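Local coordinates for protein geranylgeranyl Pyrophosphate Synthetase (Geoglobus acetivorans, PDB 5JFQ) that catalyses the stepwise addition of three isopentenyl diphosphates to dimethylallyl diphosphate, giving mainly geranylgeranyl diphosphate, with magnesium as cofactor, at residues B[24-29]-B[35-40]; B[84-89]-B[106-111]; B[246-251]-B[255-260]. One frame throughout, in Å; residues are numbered along the deposited sequence.

Contact 1: B[24-29]-B[35-40]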
loop_
_atom_site.group_PDB
_atom_site.type_symbol
_atom_site.label_atom_id
_atom_site.label_comp_id
_atom_site.label_asym_id
_atom_site.label_seq_id
_atom_site.Cartn_x
_atom_site.Cartn_y
_atom_site.Cartn_z
ATOM N N LEU B 24 12.436 0.125 -11.798
ATOM C CA LEU B 24 11.073 0.640 -11.858
ATOM C C LEU B 24 10.680 0.962 -13.291
ATOM O O LEU B 24 10.325 2.100 -13.624
ATOM C CB LEU B 24 10.924 1.855 -10.942
ATOM C CG LEU B 24 10.945 1.479 -9.457
ATOM C CD1 LEU B 24 11.279 2.682 -8.580
ATOM C CD2 LEU B 24 9.627 0.817 -9.039
ATOM N N LYS B 25 10.721 -0.050 -14.143
ATOM C CA LYS B 25 10.406 0.155 -15.540
ATOM C C LYS B 25 8.928 0.501 -15.705
ATOM O O LYS B 25 8.095 0.206 -14.846
ATOM C CB LYS B 25 10.750 -1.099 -16.338
ATOM C CG LYS B 25 11.888 -0.909 -17.288
ATOM C CD LYS B 25 13.206 -1.330 -16.652
ATOM C CE LYS B 25 13.333 -2.847 -16.621
ATOM N NZ LYS B 25 14.691 -3.315 -16.230
ATOM N N GLU B 26 8.605 1.143 -16.823
ATOM C CA GLU B 26 7.214 1.213 -17.232
ATOM C C GLU B 26 6.830 -0.091 -17.911
ATOM O O GLU B 26 7.673 -0.798 -18.469
ATOM C CB GLU B 26 6.962 2.399 -18.161
ATOM C CG GLU B 26 7.101 3.744 -17.475
ATOM C CD GLU B 26 6.656 4.901 -18.343
ATOM O OE1 GLU B 26 5.547 4.818 -18.920
ATOM O OE2 GLU B 26 7.423 5.885 -18.451
ATOM N N GLN B 27 5.544 -0.399 -17.867
ATOM C CA GLN B 27 5.052 -1.740 -18.147
ATOM C C GLN B 27 3.569 -1.606 -18.505
ATOM O O GLN B 27 3.020 -0.499 -18.514
ATOM C CB GLN B 27 5.347 -2.617 -16.928
ATOM C CG GLN B 27 4.972 -4.070 -16.979
ATOM C CD GLN B 27 4.953 -4.646 -15.572
ATOM O OE1 GLN B 27 5.837 -4.330 -14.765
ATOM N NE2 GLN B 27 3.923 -5.452 -15.251
ATOM N N GLU B 28 2.902 -2.772 -18.860
ATOM C CA GLU B 28 1.469 -2.607 -19.072
ATOM C C GLU B 28 0.707 -2.839 -17.770
ATOM O O GLU B 28 1.202 -3.518 -16.874
ATOM C CB GLU B 28 0.968 -3.578 -20.131
ATOM C CG GLU B 28 1.243 -3.134 -21.562
ATOM C CD GLU B 28 0.260 -2.061 -22.044
ATOM O OE1 GLU B 28 0.558 -1.383 -23.059
ATOM O OE2 GLU B 28 -0.817 -1.901 -21.417
ATOM N N PRO B 29 -0.488 -2.248 -17.578
ATOM C CA PRO B 29 -1.174 -1.234 -18.398
ATOM C C PRO B 29 -0.408 0.083 -18.391
ATOM O O PRO B 29 -0.156 0.609 -17.291
ATOM C CB PRO B 29 -2.530 -1.072 -17.706
ATOM C CG PRO B 29 -2.676 -2.237 -16.810
ATOM C CD PRO B 29 -1.288 -2.618 -16.399
ATOM N N ALA B 35 1.389 6.802 -14.839
ATOM C CA ALA B 35 1.106 7.477 -13.583
ATOM C C ALA B 35 2.104 7.084 -12.501
ATOM O O ALA B 35 2.588 7.941 -11.751
ATOM C CB ALA B 35 -0.324 7.162 -13.135
ATOM N N ALA B 36 2.422 5.790 -12.390
ATOM C CA ALA B 36 3.295 5.356 -11.299
ATOM C C ALA B 36 4.734 5.817 -11.470
ATOM O O ALA B 36 5.478 5.869 -10.489
ATOM C CB ALA B 36 3.276 3.833 -11.154
ATOM N N ARG B 37 5.157 6.134 -12.681
ATOM C CA ARG B 37 6.517 6.593 -12.896
ATOM C C ARG B 37 6.584 8.084 -13.104
ATOM O O ARG B 37 7.673 8.602 -13.337
ATOM C CB ARG B 37 7.162 5.893 -14.101
ATOM C CG ARG B 37 7.821 4.565 -13.796
ATOM C CD ARG B 37 6.823 3.663 -13.189
ATOM N NE ARG B 37 7.203 2.257 -13.176
ATOM C CZ ARG B 37 7.339 1.520 -12.082
ATOM N NH1 ARG B 37 7.127 2.060 -10.889
ATOM N NH2 ARG B 37 7.645 0.233 -12.199
ATOM N N HIS B 38 5.448 8.781 -13.025
ATOM C CA HIS B 38 5.418 10.212 -13.309
ATOM C C HIS B 38 6.397 10.985 -12.430
ATOM O O HIS B 38 7.240 11.728 -12.941
ATOM C CB HIS B 38 4.002 10.750 -13.136
ATOM C CG HIS B 38 3.865 12.189 -13.505
ATOM N ND1 HIS B 38 4.255 12.682 -14.733
ATOM C CD2 HIS B 38 3.389 13.247 -12.806
ATOM C CE1 HIS B 38 4.028 13.982 -14.771
ATOM N NE2 HIS B 38 3.498 14.350 -13.618
ATOM N N TYR B 39 6.315 10.820 -11.107
ATOM C CA TYR B 39 7.208 11.586 -10.238
ATOM C C TYR B 39 8.646 11.100 -10.337
ATOM O O TYR B 39 9.579 11.910 -10.289
ATOM C CB TYR B 39 6.743 11.535 -8.783
ATOM C CG TYR B 39 5.469 12.301 -8.503
ATOM C CD1 TYR B 39 5.008 13.291 -9.377
ATOM C CD2 TYR B 39 4.718 12.030 -7.364
ATOM C CE1 TYR B 39 3.851 13.973 -9.117
ATOM C CE2 TYR B 39 3.551 12.714 -7.105
ATOM C CZ TYR B 39 3.126 13.684 -7.977
ATOM O OH TYR B 39 1.956 14.356 -7.700
ATOM N N LEU B 40 8.855 9.784 -10.435
ATOM C CA LEU B 40 10.224 9.288 -10.528
ATOM C C LEU B 40 10.927 9.892 -11.731
ATOM O O LEU B 40 12.084 10.313 -11.633
ATOM C CB LEU B 40 10.252 7.760 -10.607
ATOM C CG LEU B 40 9.771 7.037 -9.347
ATOM C CD1 LEU B 40 9.380 5.604 -9.659
ATOM C CD2 LEU B 40 10.810 7.096 -8.229
#
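R37 reaches from the junction of helices 30-36 and 38-42 to the loop 24-29 and grips a single backbone oxygen, K25 O, side-on with two nitrogens. R37 NH2 donates to K25 O at 2.7 Å and R37 NE donates to the same oxygen at 2.8 Å. The oxygen lies in the guanidinium plane, yet both donors come from one face of the K25 carbonyl, NE well above its plane and NH2 less tilted. A bend about CB-CG (chi2 57°) turns the arginine chain so that the flat group meets the loop edge-on to K25 O. L24 O sits over one guanidinium face, near its rim; its approach to NE is too poorly angled to be a bond.

This is the buried, closely packed side. The L24 side chain crosses that of R37 at about a right angle, with L24 CD2 beside R37 NH1, while its other methyl, CD1, meets L40 CD1 at 3.6 Å. All three of these residues are buried, and R37 NH2 also forms a salt bridge to E118 of helix 105-123, a second partner that probably balances much of the arginine's charge.

Toward solvent the contact thins. The exposed E26 slides past R37 in the opposite direction, CG against CG at 3.8 Å, and sends its carboxylate to K41 instead, whereas K25 turns its amino group back to E22 O. The two arginine bonds join the linker between helices 9-23 and 30-36 to the helix junction, at the periphery of the largely helical prenyl synthase fold.

Contact 2: B[84-89]-B[106-111]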
loop_
_atom_site.group_PDB
_atom_site.type_symbol
_atom_site.label_atom_id
_atom_site.label_comp_id
_atom_site.label_asym_id
_atom_site.label_seq_id
_atom_site.Cartn_x
_atom_site.Cartn_y
_atom_site.Cartn_z
ATOM N N ASP B 84 -0.558 11.672 -1.082
ATOM C CA ASP B 84 -0.670 12.968 -0.426
ATOM C C ASP B 84 -1.298 13.986 -1.360
ATOM O O ASP B 84 -2.207 14.723 -0.970
ATOM C CB ASP B 84 0.700 13.454 0.040
ATOM C CG ASP B 84 1.166 12.766 1.302
ATOM O OD1 ASP B 84 0.396 11.954 1.869
ATOM O OD2 ASP B 84 2.300 13.041 1.739
ATOM N N ASP B 85 -0.831 14.019 -2.612
ATOM C CA ASP B 85 -1.353 14.969 -3.586
ATOM C C ASP B 85 -2.832 14.755 -3.838
ATOM O O ASP B 85 -3.555 15.714 -4.129
ATOM C CB ASP B 85 -0.574 14.869 -4.893
ATOM C CG ASP B 85 0.853 15.345 -4.748
ATOM O OD1 ASP B 85 1.151 16.006 -3.730
ATOM O OD2 ASP B 85 1.675 15.069 -5.645
ATOM N N ILE B 86 -3.306 13.518 -3.731
ATOM C CA ILE B 86 -4.745 13.307 -3.802
ATOM C C ILE B 86 -5.443 14.044 -2.666
ATOM O O ILE B 86 -6.527 14.607 -2.852
ATOM C CB ILE B 86 -5.075 11.808 -3.781
ATOM C CG1 ILE B 86 -4.502 11.117 -5.007
ATOM C CG2 ILE B 86 -6.565 11.611 -3.784
ATOM C CD1 ILE B 86 -4.506 9.599 -4.880
ATOM N N MET B 87 -4.819 14.072 -1.481
ATOM C CA MET B 87 -5.453 14.616 -0.282
ATOM C C MET B 87 -5.416 16.134 -0.263
ATOM O O MET B 87 -6.438 16.780 -0.020
ATOM C CB MET B 87 -4.782 14.073 0.975
ATOM C CG MET B 87 -5.352 12.748 1.414
ATOM S SD MET B 87 -4.195 11.636 2.266
ATOM C CE MET B 87 -4.983 10.094 1.871
ATOM N N ASP B 88 -4.248 16.720 -0.507
ATOM C CA ASP B 88 -4.131 18.169 -0.550
ATOM C C ASP B 88 -4.724 18.775 -1.819
ATOM O O ASP B 88 -4.777 20.003 -1.927
ATOM C CB ASP B 88 -2.659 18.561 -0.413
ATOM C CG ASP B 88 -1.954 17.803 0.705
ATOM O OD1 ASP B 88 -2.616 17.457 1.712
ATOM O OD2 ASP B 88 -0.738 17.539 0.569
ATOM N N GLU B 89 -5.169 17.940 -2.764
ATOM C CA GLU B 89 -5.725 18.361 -4.057
ATOM C C GLU B 89 -4.860 19.408 -4.744
ATOM O O GLU B 89 -5.362 20.259 -5.488
ATOM C CB GLU B 89 -7.155 18.858 -3.900
ATOM C CG GLU B 89 -8.026 17.863 -3.169
ATOM C CD GLU B 89 -9.487 18.195 -3.294
ATOM O OE1 GLU B 89 -9.813 19.401 -3.353
ATOM O OE2 GLU B 89 -10.308 17.254 -3.350
ATOM N N PRO B 106 -8.742 7.756 -9.164
ATOM C CA PRO B 106 -8.558 6.297 -9.073
ATOM C C PRO B 106 -7.213 5.815 -9.607
ATOM O O PRO B 106 -6.542 5.023 -8.928
ATOM C CB PRO B 106 -9.758 5.746 -9.870
ATOM C CG PRO B 106 -10.302 6.898 -10.628
ATOM C CD PRO B 106 -10.029 8.089 -9.798
ATOM N N THR B 107 -6.768 6.283 -10.773
ATOM C CA THR B 107 -5.460 5.846 -11.255
ATOM C C THR B 107 -4.347 6.310 -10.325
ATOM O O THR B 107 -3.399 5.562 -10.065
ATOM C CB THR B 107 -5.210 6.340 -12.676
ATOM O OG1 THR B 107 -6.212 5.800 -13.550
ATOM C CG2 THR B 107 -3.838 5.888 -13.166
ATOM N N ALA B 108 -4.448 7.533 -9.805
ATOM C CA ALA B 108 -3.480 7.996 -8.811
ATOM C C ALA B 108 -3.435 7.070 -7.608
ATOM O O ALA B 108 -2.356 6.762 -7.091
ATOM C CB ALA B 108 -3.815 9.417 -8.356
ATOM N N ILE B 109 -4.595 6.629 -7.129
ATOM C CA ILE B 109 -4.604 5.700 -6.009
ATOM C C ILE B 109 -3.878 4.416 -6.390
ATOM O O ILE B 109 -2.952 3.980 -5.695
ATOM C CB ILE B 109 -6.043 5.434 -5.546
ATOM C CG1 ILE B 109 -6.647 6.735 -4.980
ATOM C CG2 ILE B 109 -6.068 4.293 -4.523
ATOM C CD1 ILE B 109 -8.124 6.649 -4.679
ATOM N N LEU B 110 -4.259 3.817 -7.523
ATOM C CA LEU B 110 -3.602 2.588 -7.970
ATOM C C LEU B 110 -2.119 2.799 -8.227
ATOM O O LEU B 110 -1.325 1.871 -8.038
ATOM C CB LEU B 110 -4.258 2.031 -9.241
ATOM C CG LEU B 110 -5.717 1.558 -9.153
ATOM C CD1 LEU B 110 -6.313 1.197 -10.533
ATOM C CD2 LEU B 110 -5.876 0.423 -8.149
ATOM N N ALA B 111 -1.720 3.990 -8.675
ATOM C CA ALA B 111 -0.306 4.197 -8.963
ATOM C C ALA B 111 0.516 4.114 -7.683
ATOM O O ALA B 111 1.512 3.383 -7.624
ATOM C CB ALA B 111 -0.087 5.528 -9.677
#
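I86 of helix 67-88 carries its half of this contact, directing its longer branch at A108 and I109 of helix 105-123. The backbones are nearest at I86 and A108, whose CA atoms are 7.4 Å apart, a spacing that lets one isoleucine branch bridge the helices.

From CB, which points at the other helix, CG1 is the branch that crosses, set anti to the carbonyl carbon (chi1 -63°). CG1 reaches A108 CB at 3.8 Å. With chi2 near 166° the chain runs on extended to CD1, which touches two partners: A108 CB at 3.5 Å and I109 CG1 at 3.6 Å. The methyl of A108 is what CD1 and CG1 rest on, and I109, crossing I86 at about a right angle, meets CD1 with its own CG1. The contact is wholly apolar, and its three touching residues are buried.

I86 belongs to the first aspartate-rich DDxxD motif, D84 to D88. D84 and D88 probably bind magnesium, as in related synthases. D84 makes a salt bridge to K175 and D85 one to R93, two residues that probably bind dimethylallyl diphosphate, while I86 points at helix 105-123. H100 of helix 99-103 touches both I86 and A108, and the short hairpin 92-93/96-97 lies in the connection between the two long helices. I86 also packs on I109 of the second subunit, and M87 on P106 of that subunit, which places this helix pair at the dimer interface.

Contact 3: B[246-251]-B[255-260]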
loop_
_atom_site.group_PDB
_atom_site.type_symbol
_atom_site.label_atom_id
_atom_site.label_comp_id
_atom_site.label_asym_id
_atom_site.label_seq_id
_atom_site.Cartn_x
_atom_site.Cartn_y
_atom_site.Cartn_z
ATOM N N LYS B 246 4.087 28.436 17.713
ATOM C CA LYS B 246 4.713 29.304 18.707
ATOM C C LYS B 246 3.968 30.628 18.804
ATOM O O LYS B 246 3.522 31.029 19.886
ATOM C CB LYS B 246 6.188 29.532 18.354
ATOM N N ALA B 247 3.796 31.303 17.665
ATOM C CA ALA B 247 3.135 32.602 17.651
ATOM C C ALA B 247 1.725 32.523 18.224
ATOM O O ALA B 247 1.332 33.372 19.029
ATOM C CB ALA B 247 3.111 33.158 16.227
ATOM N N PHE B 248 0.942 31.519 17.818
ATOM C CA PHE B 248 -0.402 31.393 18.373
ATOM C C PHE B 248 -0.344 31.056 19.858
ATOM O O PHE B 248 -1.185 31.521 20.638
ATOM C CB PHE B 248 -1.210 30.346 17.604
ATOM C CG PHE B 248 -1.853 30.873 16.335
ATOM C CD1 PHE B 248 -2.462 32.119 16.312
ATOM C CD2 PHE B 248 -1.868 30.112 15.172
ATOM C CE1 PHE B 248 -3.064 32.605 15.139
ATOM C CE2 PHE B 248 -2.464 30.589 13.999
ATOM C CZ PHE B 248 -3.061 31.833 13.984
ATOM N N GLU B 249 0.648 30.262 20.273
ATOM C CA GLU B 249 0.880 30.091 21.703
ATOM C C GLU B 249 1.252 31.417 22.353
ATOM O O GLU B 249 0.983 31.622 23.542
ATOM C CB GLU B 249 1.969 29.044 21.948
ATOM N N GLU B 250 1.858 32.328 21.588
ATOM C CA GLU B 250 2.091 33.700 22.014
ATOM C C GLU B 250 0.926 34.625 21.648
ATOM O O GLU B 250 1.117 35.844 21.561
ATOM C CB GLU B 250 3.398 34.226 21.413
ATOM N N GLY B 251 -0.256 34.060 21.401
ATOM C CA GLY B 251 -1.463 34.833 21.141
ATOM C C GLY B 251 -1.379 35.841 20.013
ATOM O O GLY B 251 -2.021 36.898 20.090
ATOM N N GLU B 255 -4.051 37.753 10.721
ATOM C CA GLU B 255 -5.184 38.248 9.952
ATOM C C GLU B 255 -5.518 37.381 8.742
ATOM O O GLU B 255 -6.680 37.321 8.330
ATOM C CB GLU B 255 -4.910 39.686 9.499
ATOM N N THR B 256 -4.543 36.705 8.150
ATOM C CA THR B 256 -4.773 36.066 6.862
ATOM C C THR B 256 -4.577 34.553 6.918
ATOM O O THR B 256 -4.438 33.906 5.875
ATOM C CB THR B 256 -3.878 36.711 5.804
ATOM O OG1 THR B 256 -4.414 36.474 4.500
ATOM C CG2 THR B 256 -2.427 36.190 5.889
ATOM N N PHE B 257 -4.630 33.968 8.118
ATOM C CA PHE B 257 -4.317 32.554 8.260
ATOM C C PHE B 257 -5.342 31.657 7.579
ATOM O O PHE B 257 -4.984 30.599 7.054
ATOM C CB PHE B 257 -4.205 32.201 9.739
ATOM C CG PHE B 257 -3.673 30.826 9.983
ATOM C CD1 PHE B 257 -2.423 30.464 9.506
ATOM C CD2 PHE B 257 -4.423 29.886 10.670
ATOM C CE1 PHE B 257 -1.922 29.189 9.716
ATOM C CE2 PHE B 257 -3.930 28.607 10.887
ATOM C CZ PHE B 257 -2.676 28.258 10.413
ATOM N N GLY B 258 -6.610 32.038 7.572
ATOM C CA GLY B 258 -7.594 31.118 7.037
ATOM C C GLY B 258 -7.934 31.346 5.583
ATOM O O GLY B 258 -8.270 30.400 4.861
ATOM N N LYS B 259 -7.801 32.601 5.144
ATOM C CA LYS B 259 -8.506 33.075 3.957
ATOM C C LYS B 259 -8.181 32.241 2.722
ATOM O O LYS B 259 -9.088 31.736 2.047
ATOM C CB LYS B 259 -8.181 34.549 3.724
ATOM N N GLY B 260 -6.897 32.084 2.405
ATOM C CA GLY B 260 -6.523 31.459 1.145
ATOM C C GLY B 260 -6.347 32.481 0.037
ATOM O O GLY B 260 -5.296 32.538 -0.603
#
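F248, near the end of helix 242-249, and F257, in the loop that follows, bring their backbones no closer than 10.9 Å between CA atoms, so the contact is bridged by the two side chains alone. Both point at the other segment, but from different rotamers: the F248 ring leans to the backbone N side, CG anti to the carbonyl carbon (chi1 -83°), whereas F257 swings its CG anti to the backbone N (chi1 -171°).

The rings meet in a T-shaped stack. F248 presents its edge to the face of F257, with the planes at 76° and the centroids 5.3 Å apart. F248 CE2 is the leading atom, lying above the F257 ring toward its rim, 3.9 Å from F257 CD2. Beside it, F248 CZ stands 4.1 Å from the same F257 CD2. The edge therefore falls on the CG-CD2-CE2 side of the F257 ring and is not centred on it.

Along the chain between the two phenylalanines, the helix ends in a Schellman motif. G251, with positive phi, is its C-prime residue: G251 N bonds to F248 O and I252 N to A247 O, and after it the chain leaves the helix and runs on to F257. Without its ring, as with an alanine at F248, the face of F257 would probably lose its edge-on partner and that ring would be freer to turn.

F248 also packs on L254, and F257 on I235 of helix 233-236. Nearby T256 bonds through its backbone N to D270 of helix 264-276. From side chain to side chain F257 is about 6 Å from K239, which probably binds dimethylallyl diphosphate.

Overall arrangement
Contacts 1 and 2 are buried and adjoin each other, their centres about 15 Å apart, and both have residues that touch the second subunit. No helix is common to two contacts, but helix 30-36 of contact 1 packs on helix 105-123 of contact 2, A35 meeting T107 and A111. Contact 3 is a surface contact with no partner from another chain, its centre about 41 Å from that of contact 1 and about 29 Å from that of contact 2. The chemistry varies accordingly: contact 1 relies on a charged side chain binding a loop carbonyl, contact 2 on aliphatic packing beside the aspartate-rich end of helix 67-88, and contact 3 on an aromatic pair spanning a helix end and its loop.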